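Local coordinates for type IV secretion system protein VirB11 (Brucella suis, PDB 2GZA) that hydrolyses ATP as a hexameric ATPase of the bacterial type IV secretion system, a machinery linked to virulence, at residues Q153-L158 with L174-V179. Sequence-based numbering, arbitrary orientation.
Sequences QELLAL and LERVIV
Leu155, on helix 153-160, reaches across to Leu174 and Arg176 in the Schellman motif that closes helix 164-173 and leads into strand 178-182, the strand that runs to the predicted ATP-binding P-loop of this ATPase domain. Leu155 CD1 lies 3.9 Å from Leu174 CD2, and the two side chains run antiparallel, passing alongside one another. The same methyl rests against the aliphatic part of Arg176, 3.8 Å from its CG and 3.9 Å from its CD, a purely apolar touch on a charged side chain. Glu175, with positive phi (58°), is the C' residue that turns the chain out of the helix. Phe167 and Tyr345 also pack on Leu155, while His333 of a second subunit packs on Leu174. Beside this cluster, a salt bridge from Glu154 to Arg170 ties the two helices together. The Arg176 chain bends at chi2 and again at chi3, folding its guanidinium back over the turn. There NE and NH2 both donate to one oxygen, Leu174 O, which lies at the side of the guanidinium and close to its plane. Both bonds are bent, with N-H...O angles near 145°, as two nitrogens share one oxygen. Arg176 NE is 3.0 Å from Leu174 O and stands above the carbonyl plane, whereas Arg176 NH2, 2.9 Å from Leu174 O, approaches nearly along the C=O direction, at a C=O...N angle of 173°.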
loop_
_atom_site.group_PDB
_atom_site.type_symbol
_atom_site.label_atom_id
_atom_site.label_comp_id
_atom_site.label_asym_id
_atom_site.label_seq_id
_atom_site.Cartn_x
_atom_site.Cartn_y
_atom_site.Cartn_z
ATOM N N GLN C 153 -37.322 17.956 -1.676
ATOM C CA GLN C 153 -38.251 17.722 -2.773
ATOM C C GLN C 153 -38.737 19.050 -3.347
ATOM O O GLN C 153 -39.056 19.128 -4.532
ATOM C CB GLN C 153 -39.452 16.880 -2.321
ATOM C CG GLN C 153 -39.124 15.471 -1.814
ATOM C CD GLN C 153 -38.870 14.454 -2.920
ATOM O OE1 GLN C 153 -38.747 14.810 -4.097
ATOM N NE2 GLN C 153 -38.772 13.157 -2.633
ATOM N N GLU C 154 -38.802 20.085 -2.506
ATOM C CA GLU C 154 -39.079 21.442 -2.980
ATOM C C GLU C 154 -37.957 21.926 -3.897
ATOM O O GLU C 154 -38.215 22.440 -4.984
ATOM C CB GLU C 154 -39.275 22.413 -1.822
ATOM C CG GLU C 154 -39.471 23.847 -2.284
ATOM C CD GLU C 154 -39.527 24.834 -1.149
ATOM O OE1 GLU C 154 -39.587 24.406 0.025
ATOM O OE2 GLU C 154 -39.519 26.046 -1.435
ATOM N N LEU C 155 -36.717 21.753 -3.450
ATOM C CA LEU C 155 -35.546 22.084 -4.254
ATOM C C LEU C 155 -35.486 21.279 -5.544
ATOM O O LEU C 155 -35.207 21.824 -6.615
ATOM C CB LEU C 155 -34.271 21.863 -3.451
ATOM C CG LEU C 155 -33.840 23.030 -2.582
ATOM C CD1 LEU C 155 -32.730 22.612 -1.643
ATOM C CD2 LEU C 155 -33.426 24.203 -3.454
ATOM N N LEU C 156 -35.757 19.985 -5.432
ATOM C CA LEU C 156 -35.711 19.077 -6.565
ATOM C C LEU C 156 -36.764 19.423 -7.610
ATOM O O LEU C 156 -36.513 19.293 -8.806
ATOM C CB LEU C 156 -35.855 17.632 -6.090
ATOM C CG LEU C 156 -35.271 16.470 -6.904
ATOM C CD1 LEU C 156 -33.898 16.779 -7.506
ATOM C CD2 LEU C 156 -35.190 15.233 -6.027
ATOM N N ALA C 157 -37.931 19.876 -7.159
ATOM C CA ALA C 157 -38.990 20.323 -8.067
ATOM C C ALA C 157 -38.610 21.603 -8.811
ATOM O O ALA C 157 -38.850 21.710 -10.015
ATOM C CB ALA C 157 -40.313 20.502 -7.317
ATOM N N LEU C 158 -38.020 22.561 -8.094
ATOM C CA LEU C 158 -37.560 23.818 -8.690
ATOM C C LEU C 158 -36.514 23.587 -9.774
ATOM O O LEU C 158 -36.556 24.227 -10.829
ATOM C CB LEU C 158 -37.016 24.770 -7.623
ATOM C CG LEU C 158 -38.036 25.566 -6.805
ATOM C CD1 LEU C 158 -37.382 26.156 -5.566
ATOM C CD2 LEU C 158 -38.690 26.657 -7.641
ATOM N N LEU C 174 -32.064 27.426 2.587
ATOM C CA LEU C 174 -32.119 26.087 3.159
ATOM C C LEU C 174 -30.736 25.566 3.553
ATOM O O LEU C 174 -30.570 24.379 3.843
ATOM C CB LEU C 174 -32.783 25.124 2.170
ATOM C CG LEU C 174 -34.274 24.784 2.292
ATOM C CD1 LEU C 174 -35.054 25.767 3.162
ATOM C CD2 LEU C 174 -34.903 24.666 0.904
ATOM N N GLU C 175 -29.750 26.458 3.536
ATOM C CA GLU C 175 -28.408 26.182 4.052
ATOM C C GLU C 175 -27.705 24.993 3.394
ATOM O O GLU C 175 -26.936 24.288 4.035
ATOM C CB GLU C 175 -28.440 26.033 5.580
ATOM C CG GLU C 175 -28.875 27.313 6.285
ATOM C CD GLU C 175 -29.148 27.120 7.762
ATOM O OE1 GLU C 175 -29.223 25.951 8.217
ATOM O OE2 GLU C 175 -29.287 28.142 8.467
ATOM N N ARG C 176 -27.970 24.784 2.109
ATOM C CA ARG C 176 -27.249 23.783 1.325
ATOM C C ARG C 176 -25.806 24.214 1.132
ATOM O O ARG C 176 -25.525 25.401 0.977
ATOM C CB ARG C 176 -27.883 23.592 -0.063
ATOM C CG ARG C 176 -29.356 23.209 -0.100
ATOM C CD ARG C 176 -29.653 21.899 0.608
ATOM N NE ARG C 176 -30.004 22.130 2.011
ATOM C CZ ARG C 176 -29.957 21.207 2.970
ATOM N NH1 ARG C 176 -29.566 19.972 2.690
ATOM N NH2 ARG C 176 -30.294 21.527 4.211
ATOM N N VAL C 177 -24.893 23.251 1.132
ATOM C CA VAL C 177 -23.497 23.526 0.822
ATOM C C VAL C 177 -23.377 23.688 -0.686
ATOM O O VAL C 177 -23.729 22.785 -1.450
ATOM C CB VAL C 177 -22.566 22.405 1.316
ATOM C CG1 VAL C 177 -21.129 22.663 0.870
ATOM C CG2 VAL C 177 -22.649 22.284 2.813
ATOM N N ILE C 178 -22.897 24.851 -1.109
ATOM C CA ILE C 178 -22.860 25.210 -2.524
ATOM C C ILE C 178 -21.439 25.488 -2.982
ATOM O O ILE C 178 -20.724 26.296 -2.383
ATOM C CB ILE C 178 -23.755 26.435 -2.825
ATOM C CG1 ILE C 178 -25.192 26.163 -2.384
ATOM C CG2 ILE C 178 -23.698 26.797 -4.318
ATOM C CD1 ILE C 178 -26.020 27.415 -2.153
ATOM N N VAL C 179 -21.042 24.801 -4.049
ATOM C CA VAL C 179 -19.764 25.040 -4.714
ATOM C C VAL C 179 -20.002 25.728 -6.060
ATOM O O VAL C 179 -20.670 25.187 -6.932
ATOM C CB VAL C 179 -18.964 23.718 -4.954
ATOM C CG1 VAL C 179 -17.665 23.999 -5.721
ATOM C CG2 VAL C 179 -18.666 23.008 -3.647
#